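Local coordinates for protein acyl-CoA dehydrogenase (Slackia heliotrinireducens, PDB 4RM7) that is a member of the acyl-CoA dehydrogenase family, built from an N-terminal helical domain, a middle beta domain and a C-terminal helical domain, at residues Y68-Q73 / L242-V247; R307-G312 / L317-M322. All coordinates share one frame; numbering follows the deposited sequence.

Contact 1: Y68-Q73 / L242-V247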
loop_
_atom_site.group_PDB
_atom_site.type_symbol
_atom_site.label_atom_id
_atom_site.label_comp_id
_atom_site.label_asym_id
_atom_site.label_seq_id
_atom_site.Cartn_x
_atom_site.Cartn_y
_atom_site.Cartn_z
ATOM N N TYR A 68 20.361 31.020 -9.524
ATOM C CA TYR A 68 20.076 30.265 -10.729
ATOM C C TYR A 68 18.557 30.226 -10.988
ATOM O O TYR A 68 17.750 30.618 -10.135
ATOM C CB TYR A 68 20.653 28.860 -10.617
ATOM C CG TYR A 68 22.161 28.867 -10.561
ATOM C CD1 TYR A 68 22.916 28.788 -11.727
ATOM C CD2 TYR A 68 22.839 28.987 -9.347
ATOM C CE1 TYR A 68 24.297 28.813 -11.687
ATOM C CE2 TYR A 68 24.225 29.011 -9.301
ATOM C CZ TYR A 68 24.943 28.929 -10.477
ATOM O OH TYR A 68 26.313 28.953 -10.454
ATOM N N ASP A 69 18.171 29.780 -12.176
ATOM C CA ASP A 69 16.763 29.600 -12.495
ATOM C C ASP A 69 16.406 28.125 -12.288
ATOM O O ASP A 69 16.604 27.291 -13.189
ATOM C CB ASP A 69 16.466 30.038 -13.929
ATOM C CG ASP A 69 16.682 31.539 -14.153
ATOM O OD1 ASP A 69 16.487 32.339 -13.203
ATOM O OD2 ASP A 69 17.040 31.924 -15.295
ATOM N N LEU A 70 15.884 27.812 -11.102
ATOM C CA LEU A 70 15.710 26.422 -10.664
ATOM C C LEU A 70 14.712 25.603 -11.508
ATOM O O LEU A 70 14.983 24.450 -11.834
ATOM C CB LEU A 70 15.283 26.388 -9.194
ATOM C CG LEU A 70 15.349 25.011 -8.536
ATOM C CD1 LEU A 70 16.725 24.415 -8.635
ATOM C CD2 LEU A 70 14.986 25.112 -7.102
ATOM N N PHE A 71 13.568 26.187 -11.855
ATOM C CA PHE A 71 12.612 25.499 -12.710
ATOM C C PHE A 71 13.276 25.119 -14.028
ATOM O O PHE A 71 13.101 24.001 -14.510
ATOM C CB PHE A 71 11.377 26.357 -12.970
ATOM C CG PHE A 71 10.319 25.666 -13.782
ATOM C CD1 PHE A 71 9.859 24.404 -13.418
ATOM C CD2 PHE A 71 9.774 26.267 -14.908
ATOM C CE1 PHE A 71 8.866 23.747 -14.171
ATOM C CE2 PHE A 71 8.781 25.615 -15.677
ATOM C CZ PHE A 71 8.326 24.359 -15.301
ATOM N N ALA A 72 14.058 26.037 -14.596
ATOM C CA ALA A 72 14.783 25.746 -15.835
ATOM C C ALA A 72 15.748 24.577 -15.660
ATOM O O ALA A 72 15.799 23.669 -16.496
ATOM C CB ALA A 72 15.534 26.977 -16.321
ATOM N N GLN A 73 16.514 24.616 -14.576
ATOM C CA GLN A 73 17.429 23.539 -14.245
ATOM C C GLN A 73 16.706 22.195 -14.135
ATOM O O GLN A 73 17.206 21.168 -14.592
ATOM C CB GLN A 73 18.151 23.857 -12.942
ATOM C CG GLN A 73 19.269 24.866 -13.089
ATOM C CD GLN A 73 19.859 25.252 -11.738
ATOM O OE1 GLN A 73 19.143 25.289 -10.723
ATOM N NE2 GLN A 73 21.165 25.529 -11.712
ATOM N N LEU A 242 21.813 22.313 0.182
ATOM C CA LEU A 242 21.513 20.905 -0.011
ATOM C C LEU A 242 20.032 20.668 -0.354
ATOM O O LEU A 242 19.687 19.645 -0.929
ATOM C CB LEU A 242 21.899 20.110 1.231
ATOM C CG LEU A 242 23.375 20.224 1.598
ATOM C CD1 LEU A 242 23.676 19.433 2.849
ATOM C CD2 LEU A 242 24.223 19.747 0.442
ATOM N N GLU A 243 19.153 21.608 -0.026
ATOM C CA GLU A 243 17.778 21.471 -0.479
ATOM C C GLU A 243 17.675 21.532 -2.013
ATOM O O GLU A 243 16.923 20.769 -2.615
ATOM C CB GLU A 243 16.900 22.524 0.172
ATOM C CG GLU A 243 16.735 22.275 1.670
ATOM C CD GLU A 243 15.757 23.228 2.330
ATOM O OE1 GLU A 243 14.617 23.349 1.832
ATOM O OE2 GLU A 243 16.128 23.848 3.355
ATOM N N TYR A 244 18.439 22.409 -2.651
ATOM C CA TYR A 244 18.520 22.378 -4.105
ATOM C C TYR A 244 18.880 20.975 -4.579
ATOM O O TYR A 244 18.336 20.483 -5.562
ATOM C CB TYR A 244 19.554 23.378 -4.624
ATOM C CG TYR A 244 19.194 24.816 -4.378
ATOM C CD1 TYR A 244 18.292 25.465 -5.191
ATOM C CD2 TYR A 244 19.752 25.521 -3.323
ATOM C CE1 TYR A 244 17.949 26.783 -4.963
ATOM C CE2 TYR A 244 19.420 26.846 -3.085
ATOM C CZ TYR A 244 18.522 27.474 -3.913
ATOM O OH TYR A 244 18.186 28.791 -3.697
ATOM N N GLY A 245 19.792 20.325 -3.871
ATOM C CA GLY A 245 20.207 18.985 -4.255
ATOM C C GLY A 245 19.043 18.007 -4.244
ATOM O O GLY A 245 18.996 17.079 -5.042
ATOM N N ARG A 246 18.090 18.220 -3.339
ATOM C CA ARG A 246 16.907 17.385 -3.284
ATOM C C ARG A 246 16.004 17.638 -4.488
ATOM O O ARG A 246 15.436 16.698 -5.043
ATOM C CB ARG A 246 16.136 17.623 -1.994
ATOM C CG ARG A 246 16.909 17.217 -0.789
ATOM C CD ARG A 246 16.097 17.225 0.446
ATOM N NE ARG A 246 16.978 17.005 1.586
ATOM C CZ ARG A 246 17.080 17.824 2.619
ATOM N NH1 ARG A 246 16.336 18.917 2.680
ATOM N NH2 ARG A 246 17.920 17.539 3.595
ATOM N N VAL A 247 15.882 18.895 -4.906
ATOM C CA VAL A 247 15.066 19.189 -6.076
ATOM C C VAL A 247 15.670 18.518 -7.318
ATOM O O VAL A 247 14.970 17.846 -8.076
ATOM C CB VAL A 247 14.905 20.697 -6.299
ATOM C CG1 VAL A 247 13.958 20.942 -7.457
ATOM C CG2 VAL A 247 14.358 21.363 -5.016
#

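Contact 2: R307-G312 / L317-M322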
loop_
_atom_site.group_PDB
_atom_site.type_symbol
_atom_site.label_atom_id
_atom_site.label_comp_id
_atom_site.label_asym_id
_atom_site.label_seq_id
_atom_site.Cartn_x
_atom_site.Cartn_y
_atom_site.Cartn_z
ATOM N N ARG A 307 9.300 26.197 -8.789
ATOM C CA ARG A 307 8.747 27.495 -9.145
ATOM C C ARG A 307 8.660 28.400 -7.911
ATOM O O ARG A 307 8.818 29.614 -8.030
ATOM C CB ARG A 307 7.378 27.342 -9.832
ATOM C CG ARG A 307 7.450 26.840 -11.282
ATOM C CD ARG A 307 6.060 26.771 -11.945
ATOM N NE ARG A 307 6.070 26.971 -13.398
ATOM C CZ ARG A 307 5.304 26.280 -14.259
ATOM N NH1 ARG A 307 4.465 25.333 -13.829
ATOM N NH2 ARG A 307 5.366 26.525 -15.566
ATOM N N GLU A 308 8.444 27.816 -6.732
ATOM C CA GLU A 308 8.502 28.581 -5.470
ATOM C C GLU A 308 9.823 29.317 -5.299
ATOM O O GLU A 308 9.839 30.497 -4.971
ATOM C CB GLU A 308 8.303 27.677 -4.255
ATOM C CG GLU A 308 6.889 27.580 -3.749
ATOM C CD GLU A 308 6.784 26.708 -2.500
ATOM O OE1 GLU A 308 7.805 26.130 -2.081
ATOM O OE2 GLU A 308 5.681 26.615 -1.923
ATOM N N TYR A 309 10.936 28.621 -5.498
ATOM C CA TYR A 309 12.229 29.278 -5.392
ATOM C C TYR A 309 12.293 30.473 -6.312
ATOM O O TYR A 309 12.710 31.549 -5.914
ATOM C CB TYR A 309 13.365 28.333 -5.740
ATOM C CG TYR A 309 13.878 27.513 -4.594
ATOM C CD1 TYR A 309 14.749 28.058 -3.646
ATOM C CD2 TYR A 309 13.508 26.180 -4.465
ATOM C CE1 TYR A 309 15.221 27.284 -2.600
ATOM C CE2 TYR A 309 13.993 25.391 -3.439
ATOM C CZ TYR A 309 14.842 25.943 -2.513
ATOM O OH TYR A 309 15.290 25.140 -1.502
ATOM N N ASP A 310 11.864 30.281 -7.548
ATOM C CA ASP A 310 12.056 31.308 -8.552
ATOM C C ASP A 310 11.176 32.519 -8.252
ATOM O O ASP A 310 11.497 33.626 -8.659
ATOM C CB ASP A 310 11.780 30.752 -9.952
ATOM C CG ASP A 310 12.777 29.652 -10.372
ATOM O OD1 ASP A 310 13.891 29.556 -9.805
ATOM O OD2 ASP A 310 12.447 28.884 -11.295
ATOM N N ARG A 311 10.082 32.307 -7.521
ATOM C CA ARG A 311 9.266 33.416 -7.027
ATOM C C ARG A 311 9.846 34.089 -5.783
ATOM O O ARG A 311 9.357 35.126 -5.368
ATOM C CB ARG A 311 7.858 32.957 -6.661
ATOM C CG ARG A 311 6.978 32.578 -7.785
ATOM C CD ARG A 311 5.536 32.452 -7.299
ATOM N NE ARG A 311 5.252 31.351 -6.368
ATOM C CZ ARG A 311 4.965 30.104 -6.746
ATOM N NH1 ARG A 311 4.973 29.774 -8.036
ATOM N NH2 ARG A 311 4.690 29.180 -5.836
ATOM N N GLY A 312 10.842 33.477 -5.157
ATOM C CA GLY A 312 11.355 33.972 -3.888
ATOM C C GLY A 312 10.465 33.624 -2.704
ATOM O O GLY A 312 10.450 34.331 -1.706
ATOM N N LEU A 317 9.008 23.096 3.704
ATOM C CA LEU A 317 8.061 21.991 3.727
ATOM C C LEU A 317 7.771 21.446 2.339
ATOM O O LEU A 317 7.590 20.238 2.179
ATOM C CB LEU A 317 6.764 22.423 4.360
ATOM C CG LEU A 317 5.743 21.304 4.530
ATOM C CD1 LEU A 317 6.378 20.143 5.312
ATOM C CD2 LEU A 317 4.571 21.878 5.280
ATOM N N SER A 318 7.714 22.330 1.346
ATOM C CA SER A 318 7.501 21.894 -0.034
ATOM C C SER A 318 8.578 20.900 -0.452
ATOM O O SER A 318 8.279 19.854 -1.017
ATOM C CB SER A 318 7.516 23.074 -1.004
ATOM O OG SER A 318 6.452 23.969 -0.772
ATOM N N VAL A 319 9.831 21.244 -0.171
ATOM C CA VAL A 319 10.969 20.415 -0.549
ATOM C C VAL A 319 10.976 19.105 0.240
ATOM O O VAL A 319 11.301 18.047 -0.287
ATOM C CB VAL A 319 12.282 21.185 -0.339
ATOM C CG1 VAL A 319 13.495 20.248 -0.380
ATOM C CG2 VAL A 319 12.401 22.303 -1.388
ATOM N N ALA A 320 10.577 19.170 1.499
ATOM C CA ALA A 320 10.504 17.966 2.312
ATOM C C ALA A 320 9.403 17.010 1.817
ATOM O O ALA A 320 9.598 15.795 1.786
ATOM C CB ALA A 320 10.281 18.343 3.780
ATOM N N LEU A 321 8.249 17.547 1.435
ATOM C CA LEU A 321 7.135 16.696 1.007
ATOM C C LEU A 321 7.459 16.056 -0.343
ATOM O O LEU A 321 7.254 14.874 -0.539
ATOM C CB LEU A 321 5.823 17.492 0.929
ATOM C CG LEU A 321 5.268 18.012 2.261
ATOM C CD1 LEU A 321 3.971 18.772 2.039
ATOM C CD2 LEU A 321 5.063 16.871 3.258
HETATM N N MSE A 322 7.982 16.861 -1.258
HETATM C CA MSE A 322 8.526 16.396 -2.521
HETATM C C MSE A 322 9.536 15.255 -2.335
HETATM O O MSE A 322 9.403 14.207 -2.938
HETATM C CB MSE A 322 9.190 17.573 -3.251
HETATM C CG MSE A 322 9.873 17.199 -4.536
HETATM SE SE MSE A 322 11.249 18.486 -4.976
HETATM C CE MSE A 322 12.556 17.908 -3.631
#

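Contact 1: Y68-Q73 / L242-V247
Leu70, in the first turn of helix 70-84, reaches across to Tyr244 and Val247 of helix 234-270, and its two methyl groups make the nearest approaches. The tight part lies against the tyrosine ring. CD2 of Leu70 comes to 3.8 Å from CD1 of Tyr244, approaching the ring obliquely, while CD1 of Leu70 sits in the ring plane at the edge, 3.9 Å from the same Tyr244 CD1. One ring carbon is thus held in the fork of the leucine. With CG anti to the backbone N (chi1 -168°), Leu70 carries this fork out toward the partner helix, a task suited to a branched, flexible apolar residue.

Tyr244 and Val247 stand one helical turn apart, so both can face the same leucine. Their pairing with Leu70 joins the N-terminal helical domain to the C-terminal helical domain, the two all-helical parts of the acyl-CoA dehydrogenase fold, which here are separated in sequence by the middle beta domain. No hydrogen bond links the two segments.

The valine side is looser: CG1 of Val247 stays 4.3 Å from CD2 of Leu70, and the short beta-branched side chain adds a smaller apolar surface. Tyr244, in contrast to the buried leucine and valine, remains partly exposed, and a phenol suits such a border, since its ring carbons can pack while a hydroxyl can, in general, face solvent. Around the leucine, Ala306 and Tyr309 of helix 282-311 add further packing, and Gln98 of helix 90-103 touches Tyr244.

Contact 2: R307-G312 / L317-M322
Glu308 and Ser318 supply the polar half of this contact between the end of helix 282-311 and the start of helix 316-341. The serine hydroxyl donates to the carboxylate, OG of Ser318 lying 2.9 Å from OE1 of Glu308, on the syn side of that oxygen and 27° out of the carboxylate plane; OE2 of Glu308 is almost as near, 3.0 Å from OG of Ser318. Extended beyond CG, the glutamate chain spans the gap to a small serine that keeps its hydroxyl close to its own helix. Lys315 N adds a weak hydrogen bond to the same OE1.

In the apolar half one methyl, CG2 of Val319, lies 4.0 Å from CE2 of Tyr309 and 4.1 Å from its OH, oblique to the ring, the two side chains crossing at about a right angle. The ring of His314, in the connecting loop, stacks on Tyr309.

Backbone bonds close the first helix in a Schellman motif, with Gly312 at positive phi (77°), a conformation that glycine adopts readily, and N of Gly312 2.8 Å from O of Tyr309. With a hydroxyl and a weakly bound amide both directed at OE1, negative charge on the buried Glu308 is probably stabilised where the chain reverses between the helices.

Both segments of contact 1 precede those of contact 2 in the sequence, and the centres of the two contacts lie about 9 Å apart. Helix 234-270, which carries the later half of contact 1, is followed by helix 282-311 and then helix 316-341, the pair joined in contact 2; all three belong to the C-terminal helical domain. Contact 1 brings in helix 70-84 from the N-terminal helical domain. Asp310 ties the two sites together: OD1 and OD2 probably accept hydrogen bonds from N of Leu70 and N of Phe71, at the start of helix 70-84. The end of helix 282-311 therefore meets both its sequence neighbour, helix 316-341, and the N-terminal domain, joining packing within a helical hairpin to the long-range domain interface.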